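Local coordinates for protein acidocalcisomal pyrophosphatase (Trypanosoma brucei brucei, PDB 5C5V) that probably hydrolyses inorganic pyrophosphate to phosphate with the help of magnesium, and here holds the analogue imidodiphosphate together with magnesium ions, at residues M194-G199 against V226-T231; K160-K165 against M230-V235. All blocks are in the same frame, centred on the assembly; numbering follows the deposited sequence.

Contact 1 is buried in the pyrophosphatase domain, where strands 197-200 and 224-227 run antiparallel within the central sheet; contact 2 is partly buried and joins two loops without regular structure. Their centres lie about 7 Å apart, and they share Met230 and Thr231, at the end of one partner in contact 1 and the start of one in contact 2. They also touch directly, Met194 O standing 2.7 Å from Trp161 N. Contact 1 combines backbone pairing, apolar packing and a buried amide-carboxylate pair, whereas contact 2 depends on a single cross-loop hydrogen bond and the packing around it. Both touch imidodiphosphate and the second subunit.

Contact 1: M194-G199 against V226-T231; sequences MMWNYG and VEIGMT. With 2PN (imidodiphosphoric acid), chain C.
Asn197 ND2 gives both its hydrogens to 226-231: one bond reaches Glu227 OE1 at 2.7 Å, the other the main-chain Thr231 O at 2.8 Å. Both acceptors lie within a few degrees of the amide plane, and the N-H...O angles, about 165°, are close to straight. The amide and the carboxylate stand side by side, their planes 26° apart, so that one N-H runs nearly along the C-O axis to OE1 while the other is left for Thr231 O. Glu227 gets there through a chain that leaves with CG anti to the backbone N (chi1 -168°) and then bends at chi2.

The backbones beneath them pair antiparallel: strands 197-200 and 224-227 are neighbours in the mixed sheet of the pyrophosphatase domain, with 254-263 pairing parallel on 224-227. Asn197 and Glu227 form the hydrogen-bonded pair, with Glu227 N to Asn197 O at 2.7 Å and a weak return bond from Asn197 N; Tyr198 and Val226 form the next, non-hydrogen-bonded pair. On the sheet face of that second pair, Val226 CG2 lies near the Tyr198 ring plane, at its edge, and CG1 packs against Trp196 CB at 3.5 Å. Farther along, Trp196 CD1 approaches Ile228 CA at 3.9 Å.

A second shell fixes the polar groups. Asn197 OD1 accepts from Lys160 N and Phe233 N, so the amide is held at both ends. Glu227 OE2 is met by Gly229 N from above the carboxylate plane and also by Ser263 N. Trp196 meets the ring of Trp161 of the second subunit.

At the ligand end, Tyr198 OH donates to imidodiphosphate O6 at 2.6 Å, with O6 in the ring plane. The strand pair thus carries a ligand-binding phenol, while its buried carboxylate, gripped by several N-H donors, is probably favoured as the anion.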
# COMPACT_ATOMS: atom_id res chain seq x y z
N MET A 194 -18.30 17.29 -2.33
CA MET A 194 -18.31 16.00 -1.67
C MET A 194 -16.89 15.49 -1.77
O MET A 194 -16.33 15.45 -2.86
CB MET A 194 -19.33 15.06 -2.34
CG MET A 194 -19.30 13.60 -1.88
SD MET A 194 -19.64 13.42 -0.13
CE MET A 194 -21.31 14.07 -0.05
N MET A 195 -16.30 15.11 -0.64
CA MET A 195 -14.87 14.86 -0.58
C MET A 195 -14.55 13.39 -0.54
O MET A 195 -13.39 13.00 -0.35
CB MET A 195 -14.28 15.59 0.63
CG MET A 195 -14.63 17.07 0.59
SD MET A 195 -13.95 18.08 1.92
CE MET A 195 -14.84 17.39 3.32
N TRP A 196 -15.59 12.57 -0.70
CA TRP A 196 -15.46 11.13 -0.85
C TRP A 196 -16.47 10.69 -1.90
O TRP A 196 -17.40 11.44 -2.21
CB TRP A 196 -15.72 10.42 0.48
CG TRP A 196 -14.93 11.01 1.60
CD1 TRP A 196 -13.71 10.63 2.02
CD2 TRP A 196 -15.32 12.12 2.42
NE1 TRP A 196 -13.29 11.43 3.05
CE2 TRP A 196 -14.26 12.35 3.32
CE3 TRP A 196 -16.45 12.94 2.48
CZ2 TRP A 196 -14.31 13.37 4.28
CZ3 TRP A 196 -16.49 13.94 3.43
CH2 TRP A 196 -15.43 14.15 4.32
N ASN A 197 -16.28 9.50 -2.46
CA ASN A 197 -17.27 8.95 -3.37
C ASN A 197 -18.55 8.73 -2.60
O ASN A 197 -18.55 8.03 -1.59
CB ASN A 197 -16.79 7.64 -3.98
CG ASN A 197 -15.57 7.80 -4.84
OD1 ASN A 197 -15.55 8.61 -5.77
ND2 ASN A 197 -14.53 7.04 -4.54
N TYR A 198 -19.63 9.32 -3.10
CA TYR A 198 -20.92 9.25 -2.45
C TYR A 198 -21.93 8.55 -3.36
O TYR A 198 -21.92 8.74 -4.58
CB TYR A 198 -21.40 10.65 -2.09
CG TYR A 198 -22.71 10.67 -1.36
CD1 TYR A 198 -22.77 10.43 0.01
CD2 TYR A 198 -23.90 10.92 -2.03
CE1 TYR A 198 -23.98 10.45 0.69
CE2 TYR A 198 -25.11 10.94 -1.37
CZ TYR A 198 -25.14 10.71 -0.02
OH TYR A 198 -26.34 10.73 0.65
N GLY A 199 -22.80 7.74 -2.78
CA GLY A 199 -23.80 7.03 -3.56
C GLY A 199 -24.76 6.22 -2.72
O GLY A 199 -25.18 6.65 -1.66
N VAL A 226 -20.79 6.29 1.95
CA VAL A 226 -19.63 7.14 1.71
C VAL A 226 -18.42 6.24 1.53
O VAL A 226 -18.03 5.53 2.46
CB VAL A 226 -19.39 8.12 2.87
CG1 VAL A 226 -18.42 9.21 2.44
CG2 VAL A 226 -20.71 8.73 3.32
N GLU A 227 -17.82 6.24 0.35
CA GLU A 227 -16.65 5.40 0.12
C GLU A 227 -15.36 6.22 0.29
O GLU A 227 -15.13 7.20 -0.42
CB GLU A 227 -16.73 4.76 -1.27
CG GLU A 227 -15.72 3.66 -1.50
CD GLU A 227 -14.33 4.20 -1.83
OE1 GLU A 227 -14.24 5.25 -2.51
OE2 GLU A 227 -13.34 3.56 -1.42
N ILE A 228 -14.51 5.82 1.23
CA ILE A 228 -13.43 6.71 1.69
C ILE A 228 -12.07 6.42 1.07
O ILE A 228 -11.07 6.96 1.49
CB ILE A 228 -13.28 6.64 3.22
CG1 ILE A 228 -12.83 5.25 3.65
CG2 ILE A 228 -14.59 7.03 3.91
CD1 ILE A 228 -12.79 5.05 5.15
N GLY A 229 -12.04 5.56 0.06
CA GLY A 229 -10.79 5.23 -0.60
C GLY A 229 -10.20 6.43 -1.32
O GLY A 229 -10.79 7.51 -1.34
N MET A 230 -9.02 6.25 -1.90
CA MET A 230 -8.29 7.36 -2.49
C MET A 230 -8.65 7.59 -3.95
O MET A 230 -8.31 8.63 -4.50
CB MET A 230 -6.79 7.14 -2.35
CG MET A 230 -6.27 6.08 -3.29
SD MET A 230 -4.56 5.62 -2.94
CE MET A 230 -4.33 4.53 -4.37
N THR A 231 -9.33 6.62 -4.57
CA THR A 231 -9.63 6.68 -6.01
C THR A 231 -10.98 7.35 -6.27
O THR A 231 -11.98 7.00 -5.64
CB THR A 231 -9.66 5.28 -6.65
OG1 THR A 231 -8.50 4.54 -6.27
CG2 THR A 231 -9.73 5.39 -8.16
P1 2PN C . -29.86 14.65 0.38
O1 2PN C . -30.87 14.97 -0.76
O2 2PN C . -30.66 14.46 1.70
O3 2PN C . -28.80 15.78 0.45
N1 2PN C . -29.04 13.29 -0.00
P2 2PN C . -29.69 11.78 -0.01
O4 2PN C . -30.98 11.74 -0.90
O5 2PN C . -30.07 11.46 1.42
O6 2PN C . -28.71 10.82 -0.52

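Contact 2: K160-K165 against M230-V235; sequences KWTRAK and MTQFKV. With 2PN (imidodiphosphoric acid), chain C.
A side-chain amide ties the two loops together: Gln232 NE2 donates to the main-chain Lys160 O at 2.8 Å, the one hydrogen bond between 160-165 and 230-235. It is nearly straight (173° at the hydrogen), and the acceptor lies in the amide plane. Gln232 reaches it with CG anti to its backbone N and an extended chain beyond, which draws its CG along Lys160 CB at 4.0 Å.

The same amide passes Trp161 obliquely, NE2 coming 3.8 Å from CE3 with the ring and amide planes 54° apart. Gln232 CB adds an apolar touch at Trp161 CZ3, 3.9 Å away. Lys160 CG sits 3.5 Å above the indole plane over its centre, so the lysine's aliphatic chain packs on one face of its neighbour's ring. Lys160 CE then passes Met230 O at 3.7 Å, and NZ continues to a hydrogen bond with Gly229 O.

Trp161 and Thr162 both lie opposite Met194 in a G1 beta bulge, Trp161 taking positive backbone angles (phi 72°), and this irregularity follows strand 152-156. The 230-235 loop, in turn, links strand 224-227 to strand 238-251, so the bond joins the exits of two sheet strands.

Beyond the bulge, Arg163 salt-bridges to Asp193 and also bonds to His191 O of the second subunit. At the segment's end, Lys165 NZ stands 3.0 Å from the bridging N1 of imidodiphosphate and hydrogen-bonds to Glu167, itself a magnesium-binding residue.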
# COMPACT_ATOMS: atom_id res chain seq x y z
N LYS A 160 -15.91 11.59 -5.83
CA LYS A 160 -14.96 12.32 -5.04
C LYS A 160 -14.61 13.67 -5.70
O LYS A 160 -14.36 13.72 -6.91
CB LYS A 160 -13.72 11.44 -4.87
CG LYS A 160 -12.73 11.81 -3.80
CD LYS A 160 -11.59 10.80 -3.85
CE LYS A 160 -10.62 10.98 -2.73
NZ LYS A 160 -11.23 10.52 -1.49
N TRP A 161 -14.64 14.74 -4.91
CA TRP A 161 -14.22 16.08 -5.34
C TRP A 161 -15.19 16.77 -6.31
O TRP A 161 -14.78 17.66 -7.04
CB TRP A 161 -12.85 16.03 -6.02
CG TRP A 161 -11.79 15.39 -5.18
CD1 TRP A 161 -11.59 15.56 -3.84
CD2 TRP A 161 -10.81 14.45 -5.62
NE1 TRP A 161 -10.53 14.80 -3.42
CE2 TRP A 161 -10.04 14.10 -4.50
CE3 TRP A 161 -10.52 13.86 -6.86
CZ2 TRP A 161 -8.99 13.19 -4.57
CZ3 TRP A 161 -9.48 12.95 -6.93
CH2 TRP A 161 -8.72 12.63 -5.79
N THR A 162 -16.45 16.33 -6.35
CA THR A 162 -17.42 16.98 -7.21
C THR A 162 -18.63 17.42 -6.38
O THR A 162 -18.72 17.09 -5.20
CB THR A 162 -17.87 16.05 -8.36
OG1 THR A 162 -18.67 14.97 -7.86
CG2 THR A 162 -16.64 15.50 -9.09
N ARG A 163 -19.54 18.17 -7.00
CA ARG A 163 -20.69 18.66 -6.26
C ARG A 163 -22.03 18.66 -7.02
O ARG A 163 -23.04 19.13 -6.49
CB ARG A 163 -20.41 20.07 -5.76
CG ARG A 163 -20.26 21.11 -6.85
CD ARG A 163 -19.98 22.48 -6.23
NE ARG A 163 -18.67 22.53 -5.59
CZ ARG A 163 -18.29 23.49 -4.75
NH1 ARG A 163 -19.12 24.48 -4.45
NH2 ARG A 163 -17.07 23.47 -4.21
N ALA A 164 -22.05 18.12 -8.24
CA ALA A 164 -23.33 17.89 -8.93
C ALA A 164 -24.05 16.76 -8.21
O ALA A 164 -23.49 15.67 -8.06
CB ALA A 164 -23.13 17.55 -10.40
N LYS A 165 -25.25 17.03 -7.71
CA LYS A 165 -25.95 16.07 -6.86
C LYS A 165 -26.78 15.08 -7.68
O LYS A 165 -28.00 15.20 -7.78
CB LYS A 165 -26.83 16.80 -5.85
CG LYS A 165 -26.85 16.17 -4.46
CD LYS A 165 -27.63 14.88 -4.42
CE LYS A 165 -27.66 14.28 -3.01
NZ LYS A 165 -28.40 12.97 -2.96
N MET A 230 -9.02 6.25 -1.90
CA MET A 230 -8.29 7.36 -2.49
C MET A 230 -8.65 7.59 -3.95
O MET A 230 -8.31 8.63 -4.50
CB MET A 230 -6.79 7.14 -2.35
CG MET A 230 -6.27 6.08 -3.29
SD MET A 230 -4.56 5.62 -2.94
CE MET A 230 -4.33 4.53 -4.37
N THR A 231 -9.33 6.62 -4.57
CA THR A 231 -9.63 6.68 -6.01
C THR A 231 -10.98 7.35 -6.27
O THR A 231 -11.98 7.00 -5.64
CB THR A 231 -9.66 5.28 -6.65
OG1 THR A 231 -8.50 4.54 -6.27
CG2 THR A 231 -9.73 5.39 -8.16
N GLN A 232 -11.00 8.31 -7.19
CA GLN A 232 -12.24 8.94 -7.63
C GLN A 232 -12.98 8.03 -8.60
O GLN A 232 -12.38 7.54 -9.56
CB GLN A 232 -11.95 10.28 -8.30
CG GLN A 232 -13.18 11.01 -8.76
CD GLN A 232 -12.88 12.08 -9.79
OE1 GLN A 232 -12.32 11.78 -10.84
NE2 GLN A 232 -13.23 13.32 -9.48
N PHE A 233 -14.27 7.82 -8.38
CA PHE A 233 -15.07 6.99 -9.28
C PHE A 233 -15.78 7.85 -10.32
O PHE A 233 -15.85 9.08 -10.18
CB PHE A 233 -16.11 6.19 -8.50
CG PHE A 233 -15.52 5.17 -7.56
CD1 PHE A 233 -14.29 4.59 -7.82
CD2 PHE A 233 -16.21 4.77 -6.44
CE1 PHE A 233 -13.75 3.64 -6.95
CE2 PHE A 233 -15.68 3.82 -5.58
CZ PHE A 233 -14.45 3.27 -5.84
N LYS A 234 -16.26 7.21 -11.38
CA LYS A 234 -17.13 7.85 -12.36
C LYS A 234 -18.58 7.89 -11.86
O LYS A 234 -18.98 7.07 -11.03
CB LYS A 234 -17.07 7.12 -13.70
CG LYS A 234 -15.98 7.59 -14.64
CD LYS A 234 -14.63 7.63 -13.97
CE LYS A 234 -13.54 8.18 -14.93
NZ LYS A 234 -12.21 8.46 -14.26
N VAL A 235 -19.36 8.84 -12.36
CA VAL A 235 -20.79 8.86 -12.06
C VAL A 235 -21.45 7.59 -12.55
O VAL A 235 -21.30 7.21 -13.71
CB VAL A 235 -21.50 10.07 -12.68
CG1 VAL A 235 -23.02 9.92 -12.52
CG2 VAL A 235 -21.01 11.36 -12.04
P1 2PN C . -29.86 14.65 0.38
O1 2PN C . -30.87 14.97 -0.76
O2 2PN C . -30.66 14.46 1.70
O3 2PN C . -28.80 15.78 0.45
N1 2PN C . -29.04 13.29 -0.00
P2 2PN C . -29.69 11.78 -0.01
O4 2PN C . -30.98 11.74 -0.90
O5 2PN C . -30.07 11.46 1.42
O6 2PN C . -28.71 10.82 -0.52